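PDB 6BDE: 2,4-dihydroxyhept-2-ene-1,7-dioic acid aldolase, which binds heme and, as a member of the H-NOX family, probably senses nitric oxide or related diatomic gases at the heme iron. Local coordinates for residues A[64-75]-A[139-150]; A[113-121]-A[130-138]. The protein carries 1 engineered substitution. All blocks are in the same frame, centred on the assembly; numbering follows the deposited sequence.

Contact 1 (A[64-75]-A[139-150]); sequences DDLLLTYGEHFF and MHHFGLGLMNKT. Engineered in segment 64-75: Gly71 (natural residue Ala). With HEM (protoporphyrin IX containing Fe), chain B.
Phe142 of helix 140-150 is a knob in a hole formed by Leu67, Tyr70, Gly71 and Phe74 of helix 64-75. The helix axes cross at -42°, and the backbones come closest where Gly71 CA lies 4.3 Å from Gly145 CA. Phe142 can be followed outward. Its CB stands 4.1 Å from Leu67 O, while the CA-H beneath it points at the same oxygen. With CG anti to the backbone N (chi1 -179°), the ring is carried across helix 64-75, where CD1 lies 3.5 Å from Gly71 CA. Farther out, CE1 is 3.5 Å from Tyr70 CD2, and at the tip CZ lies 3.8 Å from Phe74 CG. Both neighbouring rings are turned obliquely to Phe142, so the three form an aromatic cluster without a regular stack. The other ring edge faces the cofactor: CD2 is 3.5 Å from HEM C2D, which lies in the plane of the ring. Leu146 divides its branches likewise, CD1 touching the porphyrin and CD2 lying 3.3 Å from Gly71 O. Gly71 is an engineered replacement of alanine; in this geometry a CB there would point into the partner helix and clash with Phe142 O. Toward the partly exposed side the chemistry turns polar. The Asp64 carboxylate is stacked on one face of the His141 ring, their planes 8° apart, and Leu144 CD2 covers the opposite face. Asn148 ND2 donates to the anti lone pair of Glu72 OE2 at 3.2 Å. Lys149 lays its CB over a face of Phe75 and carries its ammonium to a salt bridge with Glu152. With the engineered Gly71 against Gly145, the close crossing is consistent with the glycine-hinge region beside the distal heme pocket of H-NOX proteins, where this protein naturally has alanine.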
loop_
_atom_site.group_PDB
_atom_site.type_symbol
_atom_site.label_atom_id
_atom_site.label_comp_id
_atom_site.label_asym_id
_atom_site.label_seq_id
_atom_site.Cartn_x
_atom_site.Cartn_y
_atom_site.Cartn_z
ATOM N N ASP A 64 -3.085 -10.752 -3.056
ATOM C CA ASP A 64 -2.410 -9.817 -3.951
ATOM C C ASP A 64 -3.382 -8.773 -4.492
ATOM O O ASP A 64 -3.157 -7.564 -4.368
ATOM C CB ASP A 64 -1.761 -10.580 -5.109
ATOM C CG ASP A 64 -0.397 -11.132 -4.756
ATOM O OD1 ASP A 64 0.059 -10.921 -3.615
ATOM O OD2 ASP A 64 0.218 -11.781 -5.628
ATOM N N ASP A 65 -4.482 -9.235 -5.092
ATOM C CA ASP A 65 -5.428 -8.322 -5.726
ATOM C C ASP A 65 -6.173 -7.484 -4.694
ATOM O O ASP A 65 -6.492 -6.316 -4.950
ATOM C CB ASP A 65 -6.413 -9.112 -6.586
ATOM C CG ASP A 65 -5.810 -9.556 -7.903
ATOM O OD1 ASP A 65 -4.594 -9.353 -8.102
ATOM O OD2 ASP A 65 -6.552 -10.115 -8.734
ATOM N N LEU A 66 -6.473 -8.063 -3.530
ATOM C CA LEU A 66 -7.131 -7.297 -2.477
ATOM C C LEU A 66 -6.240 -6.163 -1.986
ATOM O O LEU A 66 -6.706 -5.033 -1.799
ATOM C CB LEU A 66 -7.519 -8.216 -1.319
ATOM C CG LEU A 66 -8.614 -9.249 -1.589
ATOM C CD1 LEU A 66 -8.680 -10.273 -0.465
ATOM C CD2 LEU A 66 -9.959 -8.563 -1.774
ATOM N N LEU A 67 -4.951 -6.446 -1.778
ATOM C CA LEU A 67 -4.029 -5.412 -1.323
ATOM C C LEU A 67 -3.742 -4.392 -2.417
ATOM O O LEU A 67 -3.522 -3.213 -2.116
ATOM C CB LEU A 67 -2.728 -6.046 -0.830
ATOM C CG LEU A 67 -2.783 -6.694 0.555
ATOM C CD1 LEU A 67 -1.442 -7.317 0.911
ATOM C CD2 LEU A 67 -3.204 -5.679 1.606
ATOM N N LEU A 68 -3.733 -4.819 -3.681
ATOM C CA LEU A 68 -3.568 -3.872 -4.780
ATOM C C LEU A 68 -4.720 -2.876 -4.806
ATOM O O LEU A 68 -4.504 -1.660 -4.874
ATOM C CB LEU A 68 -3.464 -4.622 -6.111
ATOM C CG LEU A 68 -2.935 -3.859 -7.331
ATOM C CD1 LEU A 68 -2.291 -4.822 -8.315
ATOM C CD2 LEU A 68 -4.025 -3.046 -8.023
ATOM N N THR A 69 -5.955 -3.380 -4.755
ATOM C CA THR A 69 -7.120 -2.501 -4.744
ATOM C C THR A 69 -7.106 -1.584 -3.527
ATOM O O THR A 69 -7.433 -0.396 -3.631
ATOM C CB THR A 69 -8.402 -3.334 -4.775
ATOM O OG1 THR A 69 -8.448 -4.097 -5.989
ATOM C CG2 THR A 69 -9.629 -2.437 -4.705
ATOM N N TYR A 70 -6.718 -2.114 -2.365
ATOM C CA TYR A 70 -6.649 -1.284 -1.167
ATOM C C TYR A 70 -5.554 -0.231 -1.285
ATOM O O TYR A 70 -5.755 0.926 -0.894
ATOM C CB TYR A 70 -6.425 -2.155 0.068
ATOM C CG TYR A 70 -6.386 -1.370 1.359
ATOM C CD1 TYR A 70 -7.258 -0.312 1.577
ATOM C CD2 TYR A 70 -5.476 -1.685 2.360
ATOM C CE1 TYR A 70 -7.226 0.412 2.751
ATOM C CE2 TYR A 70 -5.437 -0.966 3.540
ATOM C CZ TYR A 70 -6.315 0.080 3.729
ATOM O OH TYR A 70 -6.283 0.801 4.901
ATOM N N GLY A 71 -4.390 -0.611 -1.816
ATOM C CA GLY A 71 -3.317 0.356 -1.986
ATOM C C GLY A 71 -3.701 1.500 -2.904
ATOM O O GLY A 71 -3.336 2.654 -2.661
ATOM N N GLU A 72 -4.446 1.200 -3.969
ATOM C CA GLU A 72 -4.937 2.261 -4.840
ATOM C C GLU A 72 -5.938 3.148 -4.111
ATOM O O GLU A 72 -5.937 4.371 -4.289
ATOM C CB GLU A 72 -5.561 1.661 -6.100
ATOM C CG GLU A 72 -4.575 0.906 -6.974
ATOM C CD GLU A 72 -5.115 0.619 -8.360
ATOM O OE1 GLU A 72 -6.350 0.652 -8.541
ATOM O OE2 GLU A 72 -4.300 0.363 -9.272
ATOM N N HIS A 73 -6.793 2.549 -3.276
ATOM C CA HIS A 73 -7.759 3.339 -2.521
ATOM C C HIS A 73 -7.072 4.199 -1.469
ATOM O O HIS A 73 -7.505 5.327 -1.202
ATOM C CB HIS A 73 -8.794 2.424 -1.866
ATOM C CG HIS A 73 -9.619 3.101 -0.816
ATOM N ND1 HIS A 73 -10.594 4.026 -1.118
ATOM C CD2 HIS A 73 -9.609 2.991 0.534
ATOM C CE1 HIS A 73 -11.152 4.455 0.000
ATOM N NE2 HIS A 73 -10.572 3.843 1.017
ATOM N N PHE A 74 -5.999 3.687 -0.860
ATOM C CA PHE A 74 -5.327 4.436 0.195
ATOM C C PHE A 74 -4.622 5.679 -0.330
ATOM O O PHE A 74 -4.367 6.604 0.448
ATOM C CB PHE A 74 -4.326 3.545 0.931
ATOM C CG PHE A 74 -3.875 4.109 2.249
ATOM C CD1 PHE A 74 -4.715 4.087 3.352
ATOM C CD2 PHE A 74 -2.618 4.674 2.384
ATOM C CE1 PHE A 74 -4.307 4.611 4.564
ATOM C CE2 PHE A 74 -2.202 5.198 3.595
ATOM C CZ PHE A 74 -3.048 5.167 4.685
ATOM N N PHE A 75 -4.299 5.724 -1.625
ATOM C CA PHE A 75 -3.704 6.934 -2.184
ATOM C C PHE A 75 -4.671 8.107 -2.098
ATOM O O PHE A 75 -4.255 9.248 -1.867
ATOM C CB PHE A 75 -3.274 6.696 -3.630
ATOM C CG PHE A 75 -2.428 7.801 -4.200
ATOM C CD1 PHE A 75 -1.047 7.750 -4.111
ATOM C CD2 PHE A 75 -3.014 8.892 -4.822
ATOM C CE1 PHE A 75 -0.266 8.765 -4.634
ATOM C CE2 PHE A 75 -2.240 9.910 -5.344
ATOM C CZ PHE A 75 -0.864 9.846 -5.250
ATOM N N MET A 139 3.637 -6.721 2.149
ATOM C CA MET A 139 2.571 -5.921 1.549
ATOM C C MET A 139 3.032 -5.240 0.267
ATOM O O MET A 139 2.742 -4.064 0.032
ATOM C CB MET A 139 2.049 -4.899 2.553
ATOM C CG MET A 139 1.372 -5.534 3.759
ATOM S SD MET A 139 0.782 -4.337 4.970
ATOM C CE MET A 139 -0.396 -3.411 3.988
ATOM N N HIS A 140 3.747 -5.981 -0.586
ATOM C CA HIS A 140 4.296 -5.399 -1.807
ATOM C C HIS A 140 3.198 -4.891 -2.735
ATOM O O HIS A 140 3.369 -3.866 -3.407
ATOM C CB HIS A 140 5.172 -6.429 -2.523
ATOM C CG HIS A 140 4.639 -7.827 -2.463
ATOM N ND1 HIS A 140 3.669 -8.291 -3.325
ATOM C CD2 HIS A 140 4.943 -8.863 -1.647
ATOM C CE1 HIS A 140 3.396 -9.552 -3.041
ATOM N NE2 HIS A 140 4.157 -9.924 -2.028
ATOM N N HIS A 141 2.065 -5.593 -2.794
ATOM C CA HIS A 141 0.981 -5.160 -3.666
ATOM C C HIS A 141 0.218 -3.967 -3.107
ATOM O O HIS A 141 -0.401 -3.226 -3.880
ATOM C CB HIS A 141 0.026 -6.323 -3.942
ATOM C CG HIS A 141 0.384 -7.108 -5.163
ATOM N ND1 HIS A 141 1.621 -7.690 -5.336
ATOM C CD2 HIS A 141 -0.325 -7.392 -6.282
ATOM C CE1 HIS A 141 1.657 -8.306 -6.504
ATOM N NE2 HIS A 141 0.488 -8.140 -7.098
ATOM N N PHE A 142 0.242 -3.767 -1.787
ATOM C CA PHE A 142 -0.245 -2.510 -1.230
ATOM C C PHE A 142 0.596 -1.343 -1.728
ATOM O O PHE A 142 0.058 -0.302 -2.124
ATOM C CB PHE A 142 -0.237 -2.574 0.299
ATOM C CG PHE A 142 -0.753 -1.328 0.964
ATOM C CD1 PHE A 142 -2.112 -1.059 1.008
ATOM C CD2 PHE A 142 0.121 -0.429 1.554
ATOM C CE1 PHE A 142 -2.588 0.087 1.622
ATOM C CE2 PHE A 142 -0.349 0.717 2.171
ATOM C CZ PHE A 142 -1.705 0.976 2.205
ATOM N N GLY A 143 1.921 -1.505 -1.728
ATOM C CA GLY A 143 2.782 -0.485 -2.296
ATOM C C GLY A 143 2.637 -0.356 -3.798
ATOM O O GLY A 143 2.749 0.747 -4.340
ATOM N N LEU A 144 2.384 -1.471 -4.491
ATOM C CA LEU A 144 2.173 -1.411 -5.934
ATOM C C LEU A 144 0.946 -0.576 -6.272
ATOM O O LEU A 144 0.966 0.211 -7.226
ATOM C CB LEU A 144 2.037 -2.825 -6.505
ATOM C CG LEU A 144 1.655 -2.945 -7.983
ATOM C CD1 LEU A 144 2.663 -2.232 -8.870
ATOM C CD2 LEU A 144 1.529 -4.406 -8.386
ATOM N N GLY A 145 -0.131 -0.728 -5.498
ATOM C CA GLY A 145 -1.314 0.082 -5.733
ATOM C C GLY A 145 -1.066 1.557 -5.483
ATOM O O GLY A 145 -1.597 2.414 -6.194
ATOM N N LEU A 146 -0.257 1.873 -4.469
ATOM C CA LEU A 146 0.114 3.263 -4.230
ATOM C C LEU A 146 0.994 3.796 -5.354
ATOM O O LEU A 146 0.888 4.970 -5.731
ATOM C CB LEU A 146 0.823 3.394 -2.881
ATOM C CG LEU A 146 -0.050 3.232 -1.634
ATOM C CD1 LEU A 146 0.804 2.968 -0.407
ATOM C CD2 LEU A 146 -0.916 4.463 -1.426
ATOM N N MET A 147 1.871 2.948 -5.900
ATOM C CA MET A 147 2.699 3.363 -7.027
ATOM C C MET A 147 1.855 3.604 -8.272
ATOM O O MET A 147 2.098 4.560 -9.018
ATOM C CB MET A 147 3.773 2.315 -7.310
ATOM C CG MET A 147 4.863 2.207 -6.256
ATOM S SD MET A 147 6.076 0.960 -6.730
ATOM C CE MET A 147 7.165 0.956 -5.311
ATOM N N ASN A 148 0.866 2.738 -8.519
ATOM C CA ASN A 148 -0.025 2.921 -9.662
ATOM C C ASN A 148 -0.693 4.289 -9.624
ATOM O O ASN A 148 -0.735 5.005 -10.631
ATOM C CB ASN A 148 -1.086 1.818 -9.687
ATOM C CG ASN A 148 -0.536 0.483 -10.147
ATOM O OD1 ASN A 148 0.587 0.395 -10.644
ATOM N ND2 ASN A 148 -1.333 -0.568 -9.989
ATOM N N LYS A 149 -1.222 4.669 -8.460
ATOM C CA LYS A 149 -1.916 5.942 -8.327
ATOM C C LYS A 149 -0.963 7.126 -8.250
ATOM O O LYS A 149 -1.383 8.257 -8.520
ATOM C CB LYS A 149 -2.821 5.918 -7.095
ATOM C CG LYS A 149 -4.039 5.024 -7.252
ATOM C CD LYS A 149 -4.931 5.519 -8.379
ATOM C CE LYS A 149 -6.113 4.591 -8.599
ATOM N NZ LYS A 149 -7.050 5.124 -9.627
ATOM N N THR A 150 0.300 6.897 -7.883
ATOM C CA THR A 150 1.292 7.965 -7.948
ATOM C C THR A 150 1.500 8.416 -9.388
ATOM O O THR A 150 1.540 9.617 -9.679
ATOM C CB THR A 150 2.613 7.495 -7.336
ATOM O OG1 THR A 150 2.420 7.206 -5.946
ATOM C CG2 THR A 150 3.685 8.568 -7.484
HETATM C CHA HEM B . 2.560 1.616 5.556
HETATM C CHB HEM B . 1.599 6.957 5.373
HETATM C CHC HEM B . 3.559 7.151 0.225
HETATM C CHD HEM B . 4.294 1.749 0.317
HETATM C C1A HEM B . 2.213 3.284 5.600
HETATM C C2A HEM B . 1.406 3.538 6.734
HETATM C C3A HEM B . 1.175 4.853 6.685
HETATM C C4A HEM B . 1.850 5.286 5.526
HETATM C CMA HEM B . 0.366 5.696 7.668
HETATM C CAA HEM B . 0.934 2.545 7.796
HETATM C CBA HEM B . 2.001 2.485 8.894
HETATM C CGA HEM B . 1.547 1.618 10.065
HETATM O O1A HEM B . 2.211 1.614 11.136
HETATM O O2A HEM B . 0.512 0.908 9.966
HETATM C C1B HEM B . 2.085 7.278 3.824
HETATM C C2B HEM B . 1.725 8.639 3.198
HETATM C C3B HEM B . 2.259 8.620 1.876
HETATM C C4B HEM B . 2.916 7.276 1.752
HETATM C CMB HEM B . 0.960 9.779 3.872
HETATM C CAB HEM B . 2.207 9.715 0.817
HETATM C CBB HEM B . 2.687 10.915 1.068
HETATM C C1C HEM B . 3.812 5.463 0.085
HETATM C C2C HEM B . 4.002 5.100 -1.267
HETATM C C3C HEM B . 4.182 3.768 -1.236
HETATM C C4C HEM B . 4.094 3.426 0.127
HETATM C CMC HEM B . 4.005 6.016 -2.488
HETATM C CAC HEM B . 4.439 2.834 -2.414
HETATM C CBC HEM B . 5.657 2.391 -2.639
HETATM C C1D HEM B . 3.766 1.505 1.888
HETATM C C2D HEM B . 3.551 0.027 2.113
HETATM C C3D HEM B . 3.101 -0.073 3.457
HETATM C C4D HEM B . 3.054 1.371 4.003
HETATM C CMD HEM B . 3.782 -1.117 1.129
HETATM C CAD HEM B . 2.740 -1.357 4.203
HETATM C CBD HEM B . 3.670 -1.582 5.391
HETATM C CGD HEM B . 4.782 -2.539 4.977
HETATM O O1D HEM B . 4.950 -2.809 3.759
HETATM O O2D HEM B . 5.528 -3.048 5.854
HETATM N NA HEM B . 2.493 4.334 4.719
HETATM N NB HEM B . 2.811 6.305 2.873
HETATM N NC HEM B . 3.791 4.443 1.044
HETATM N ND HEM B . 3.414 2.462 2.973
HETATM FE FE HEM B . 3.636 4.470 3.056
#

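Contact 2 (A[113-121]-A[130-138]); sequences DAELPTFVV and TMIYKSSRA. With HEM (protoporphyrin IX containing Fe), chain B.
Tyr133 and Phe119 face each other as a non-hydrogen-bonded pair on two antiparallel strands, their rings on the sheet face that they share with Met131 and Val121. The ring planes stand 52° apart, neither stacked nor edge-to-face: Phe119 CZ comes to the edge of Tyr133, 3.5 Å from CD1. On Phe119's other flank, Met131 brings CE to 3.8 Å from Phe119 CD1, a Met-aromatic contact with the sulfur oblique to the ring. Pro117 CB presses on Tyr133 CE1 at 3.4 Å. Reciprocal backbone hydrogen bonds, Thr118 with Lys134 and Val120 with Ile132, set this register. At this end of the sheet Tyr133, and beyond the strand Ser135 and Arg137, converge on one heme propionate. Tyr133 OH donates to HEM O1D, which lies in the ring plane, at 2.5 Å. Arg137, bent at chi3 (-78°), turns its guanidinium edge to O2D, with NE donating at 2.8 Å and NH2 adding a weaker bond. Ser135 OG also reaches O2D, at a doubtfully short length, and accepts from Arg137 N in an ST turn. Glu115 crosses Arg137, carboxylate and guanidinium planes 65° apart; OE1 is 3.5 Å from NH1, a salt bridge of charge alone. Arg44 holds Glu115's other oxygen. Replacing Arg137 by an alanine would probably leave O2D without its positive partner and Glu115 held by Arg44 but no longer by the charge beside OE1. Glu115 N grips the second propionate through HEM O1A at 2.9 Å. Tyr133, Ser135 and Arg137 make up the Tyr-x-Ser-x-Arg propionate-binding motif characteristic of H-NOX domains.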
loop_
_atom_site.group_PDB
_atom_site.type_symbol
_atom_site.label_atom_id
_atom_site.label_comp_id
_atom_site.label_asym_id
_atom_site.label_seq_id
_atom_site.Cartn_x
_atom_site.Cartn_y
_atom_site.Cartn_z
ATOM N N ASP A 113 4.771 5.443 16.471
ATOM C CA ASP A 113 4.665 3.996 16.564
ATOM C C ASP A 113 4.471 3.331 15.206
ATOM O O ASP A 113 4.099 2.155 15.154
ATOM C CB ASP A 113 3.513 3.610 17.494
ATOM C CG ASP A 113 3.753 4.031 18.929
ATOM O OD1 ASP A 113 4.921 4.289 19.287
ATOM O OD2 ASP A 113 2.773 4.110 19.697
ATOM N N ALA A 114 4.709 4.054 14.114
ATOM C CA ALA A 114 4.499 3.492 12.788
ATOM C C ALA A 114 5.468 2.348 12.528
ATOM O O ALA A 114 6.628 2.384 12.948
ATOM C CB ALA A 114 4.663 4.570 11.717
ATOM N N GLU A 115 4.979 1.324 11.837
ATOM C CA GLU A 115 5.789 0.187 11.411
ATOM C C GLU A 115 5.788 0.199 9.887
ATOM O O GLU A 115 4.802 -0.192 9.251
ATOM C CB GLU A 115 5.249 -1.117 11.988
ATOM C CG GLU A 115 5.338 -1.170 13.509
ATOM C CD GLU A 115 4.726 -2.424 14.098
ATOM O OE1 GLU A 115 4.766 -3.478 13.431
ATOM O OE2 GLU A 115 4.206 -2.354 15.232
ATOM N N LEU A 116 6.892 0.660 9.307
ATOM C CA LEU A 116 6.979 0.971 7.893
ATOM C C LEU A 116 7.974 0.052 7.193
ATOM O O LEU A 116 8.889 -0.479 7.829
ATOM C CB LEU A 116 7.404 2.432 7.698
ATOM C CG LEU A 116 6.486 3.463 8.356
ATOM C CD1 LEU A 116 7.200 4.793 8.526
ATOM C CD2 LEU A 116 5.213 3.635 7.542
ATOM N N PRO A 117 7.820 -0.159 5.891
ATOM C CA PRO A 117 8.793 -0.954 5.140
ATOM C C PRO A 117 10.025 -0.114 4.822
ATOM O O PRO A 117 10.103 1.070 5.144
ATOM C CB PRO A 117 8.024 -1.328 3.874
ATOM C CG PRO A 117 7.126 -0.161 3.650
ATOM C CD PRO A 117 6.732 0.333 5.025
ATOM N N THR A 118 10.997 -0.751 4.179
ATOM C CA THR A 118 12.181 -0.070 3.681
ATOM C C THR A 118 12.211 -0.142 2.162
ATOM O O THR A 118 11.892 -1.180 1.572
ATOM C CB THR A 118 13.466 -0.677 4.257
ATOM O OG1 THR A 118 13.400 -2.106 4.187
ATOM C CG2 THR A 118 13.644 -0.258 5.705
ATOM N N PHE A 119 12.569 0.973 1.533
ATOM C CA PHE A 119 12.782 1.043 0.095
ATOM C C PHE A 119 14.204 1.519 -0.155
ATOM O O PHE A 119 14.610 2.566 0.361
ATOM C CB PHE A 119 11.782 1.987 -0.580
ATOM C CG PHE A 119 10.409 1.399 -0.754
ATOM C CD1 PHE A 119 10.117 0.594 -1.845
ATOM C CD2 PHE A 119 9.406 1.663 0.164
ATOM C CE1 PHE A 119 8.852 0.057 -2.011
ATOM C CE2 PHE A 119 8.139 1.130 0.004
ATOM C CZ PHE A 119 7.862 0.326 -1.085
ATOM N N VAL A 120 14.961 0.753 -0.933
ATOM C CA VAL A 120 16.347 1.077 -1.251
ATOM C C VAL A 120 16.467 1.213 -2.761
ATOM O O VAL A 120 16.211 0.253 -3.498
ATOM C CB VAL A 120 17.319 0.014 -0.718
ATOM C CG1 VAL A 120 18.756 0.405 -1.031
ATOM C CG2 VAL A 120 17.124 -0.175 0.776
ATOM N N VAL A 121 16.855 2.400 -3.217
ATOM C CA VAL A 121 17.047 2.644 -4.642
ATOM C C VAL A 121 18.365 2.019 -5.077
ATOM O O VAL A 121 19.408 2.238 -4.449
ATOM C CB VAL A 121 17.022 4.149 -4.945
ATOM C CG1 VAL A 121 17.307 4.399 -6.421
ATOM C CG2 VAL A 121 15.684 4.749 -4.545
ATOM N N THR A 130 14.516 1.395 -10.020
ATOM C CA THR A 130 14.586 0.046 -9.474
ATOM C C THR A 130 14.829 0.150 -7.976
ATOM O O THR A 130 15.839 0.718 -7.547
ATOM C CB THR A 130 15.691 -0.772 -10.147
ATOM O OG1 THR A 130 15.393 -0.925 -11.542
ATOM C CG2 THR A 130 15.802 -2.149 -9.505
ATOM N N MET A 131 13.905 -0.391 -7.186
ATOM C CA MET A 131 13.978 -0.318 -5.736
ATOM C C MET A 131 13.782 -1.699 -5.129
ATOM O O MET A 131 13.091 -2.553 -5.692
ATOM C CB MET A 131 12.926 0.642 -5.163
ATOM C CG MET A 131 13.160 2.102 -5.493
ATOM S SD MET A 131 12.075 3.183 -4.543
ATOM C CE MET A 131 10.469 2.595 -5.067
ATOM N N ILE A 132 14.395 -1.906 -3.968
ATOM C CA ILE A 132 14.235 -3.133 -3.197
ATOM C C ILE A 132 13.284 -2.846 -2.045
ATOM O O ILE A 132 13.547 -1.966 -1.214
ATOM C CB ILE A 132 15.583 -3.660 -2.681
ATOM C CG1 ILE A 132 16.559 -3.864 -3.839
ATOM C CG2 ILE A 132 15.383 -4.965 -1.927
ATOM C CD1 ILE A 132 16.090 -4.878 -4.860
ATOM N N TYR A 133 12.180 -3.580 -1.999
ATOM C CA TYR A 133 11.198 -3.475 -0.931
ATOM C C TYR A 133 11.461 -4.579 0.083
ATOM O O TYR A 133 11.608 -5.745 -0.290
ATOM C CB TYR A 133 9.778 -3.583 -1.494
ATOM C CG TYR A 133 8.698 -3.887 -0.474
ATOM C CD1 TYR A 133 8.063 -2.864 0.215
ATOM C CD2 TYR A 133 8.297 -5.194 -0.223
ATOM C CE1 TYR A 133 7.070 -3.133 1.138
ATOM C CE2 TYR A 133 7.307 -5.473 0.702
ATOM C CZ TYR A 133 6.697 -4.438 1.378
ATOM O OH TYR A 133 5.708 -4.705 2.298
ATOM N N LYS A 134 11.530 -4.210 1.360
ATOM C CA LYS A 134 11.757 -5.168 2.434
ATOM C C LYS A 134 10.772 -4.891 3.558
ATOM O O LYS A 134 10.708 -3.767 4.066
ATOM C CB LYS A 134 13.199 -5.098 2.948
ATOM C CG LYS A 134 14.198 -5.824 2.065
ATOM C CD LYS A 134 15.541 -6.003 2.756
ATOM C CE LYS A 134 16.548 -6.653 1.821
ATOM N NZ LYS A 134 17.842 -6.947 2.493
ATOM N N SER A 135 10.011 -5.917 3.939
ATOM C CA SER A 135 9.070 -5.824 5.049
ATOM C C SER A 135 8.584 -7.211 5.444
ATOM O O SER A 135 8.193 -8.004 4.581
ATOM C CB SER A 135 7.879 -4.937 4.684
ATOM O OG SER A 135 6.865 -5.029 5.671
ATOM N N SER A 136 8.597 -7.511 6.744
ATOM C CA SER A 136 8.103 -8.803 7.211
ATOM C C SER A 136 6.621 -8.994 6.917
ATOM O O SER A 136 6.135 -10.130 6.949
ATOM C CB SER A 136 8.356 -8.948 8.712
ATOM O OG SER A 136 7.631 -7.973 9.442
ATOM N N ARG A 137 5.897 -7.914 6.630
ATOM C CA ARG A 137 4.462 -7.975 6.388
ATOM C C ARG A 137 4.112 -8.312 4.944
ATOM O O ARG A 137 2.945 -8.609 4.663
ATOM C CB ARG A 137 3.814 -6.645 6.792
ATOM C CG ARG A 137 3.943 -6.350 8.282
ATOM C CD ARG A 137 3.547 -4.924 8.618
ATOM N NE ARG A 137 4.595 -3.966 8.280
ATOM C CZ ARG A 137 5.648 -3.708 9.049
ATOM N NH1 ARG A 137 5.801 -4.342 10.204
ATOM N NH2 ARG A 137 6.552 -2.818 8.662
ATOM N N ALA A 138 5.087 -8.271 4.033
ATOM C CA ALA A 138 4.911 -8.726 2.652
ATOM C C ALA A 138 3.729 -8.037 1.973
ATOM O O ALA A 138 2.912 -8.672 1.304
ATOM C CB ALA A 138 4.760 -10.247 2.593
HETATM C CHA HEM B . 2.560 1.616 5.556
HETATM C CHB HEM B . 1.599 6.957 5.373
HETATM C CHC HEM B . 3.559 7.151 0.225
HETATM C CHD HEM B . 4.294 1.749 0.317
HETATM C C1A HEM B . 2.213 3.284 5.600
HETATM C C2A HEM B . 1.406 3.538 6.734
HETATM C C3A HEM B . 1.175 4.853 6.685
HETATM C C4A HEM B . 1.850 5.286 5.526
HETATM C CMA HEM B . 0.366 5.696 7.668
HETATM C CAA HEM B . 0.934 2.545 7.796
HETATM C CBA HEM B . 2.001 2.485 8.894
HETATM C CGA HEM B . 1.547 1.618 10.065
HETATM O O1A HEM B . 2.211 1.614 11.136
HETATM O O2A HEM B . 0.512 0.908 9.966
HETATM C C1B HEM B . 2.085 7.278 3.824
HETATM C C2B HEM B . 1.725 8.639 3.198
HETATM C C3B HEM B . 2.259 8.620 1.876
HETATM C C4B HEM B . 2.916 7.276 1.752
HETATM C CMB HEM B . 0.960 9.779 3.872
HETATM C CAB HEM B . 2.207 9.715 0.817
HETATM C CBB HEM B . 2.687 10.915 1.068
HETATM C C1C HEM B . 3.812 5.463 0.085
HETATM C C2C HEM B . 4.002 5.100 -1.267
HETATM C C3C HEM B . 4.182 3.768 -1.236
HETATM C C4C HEM B . 4.094 3.426 0.127
HETATM C CMC HEM B . 4.005 6.016 -2.488
HETATM C CAC HEM B . 4.439 2.834 -2.414
HETATM C CBC HEM B . 5.657 2.391 -2.639
HETATM C C1D HEM B . 3.766 1.505 1.888
HETATM C C2D HEM B . 3.551 0.027 2.113
HETATM C C3D HEM B . 3.101 -0.073 3.457
HETATM C C4D HEM B . 3.054 1.371 4.003
HETATM C CMD HEM B . 3.782 -1.117 1.129
HETATM C CAD HEM B . 2.740 -1.357 4.203
HETATM C CBD HEM B . 3.670 -1.582 5.391
HETATM C CGD HEM B . 4.782 -2.539 4.977
HETATM O O1D HEM B . 4.950 -2.809 3.759
HETATM O O2D HEM B . 5.528 -3.048 5.854
HETATM N NA HEM B . 2.493 4.334 4.719
HETATM N NB HEM B . 2.811 6.305 2.873
HETATM N NC HEM B . 3.791 4.443 1.044
HETATM N ND HEM B . 3.414 2.462 2.973
HETATM FE FE HEM B . 3.636 4.470 3.056
HETATM O O HOH W 1 4.605 -6.401 11.810
HETATM O O HOH W 2 9.084 -2.536 10.184
HETATM O O HOH W 3 14.527 -2.378 1.446
#

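Both contacts border the same heme but serve different parts of it. Contact 1 is a buried helix pair near the centre of the chain, meeting the porphyrin mostly with side-chain hydrocarbon and keeping its few polar pairs at the margin. Contact 2 is only partly buried, a strand pair farther out, where backbone bonds tie the strands and, at one end, charged and hydroxyl groups gather round the propionates. Strand 128-134 is followed, after a short turn, by helix 140-153, and contact 2 lies within the chain loop that contact 1 closes. At the junction Tyr133 OH is probably hydrogen-bonded to Met139 N at 2.9 Å, and Met147 of that helix packs on Phe119 and Met131.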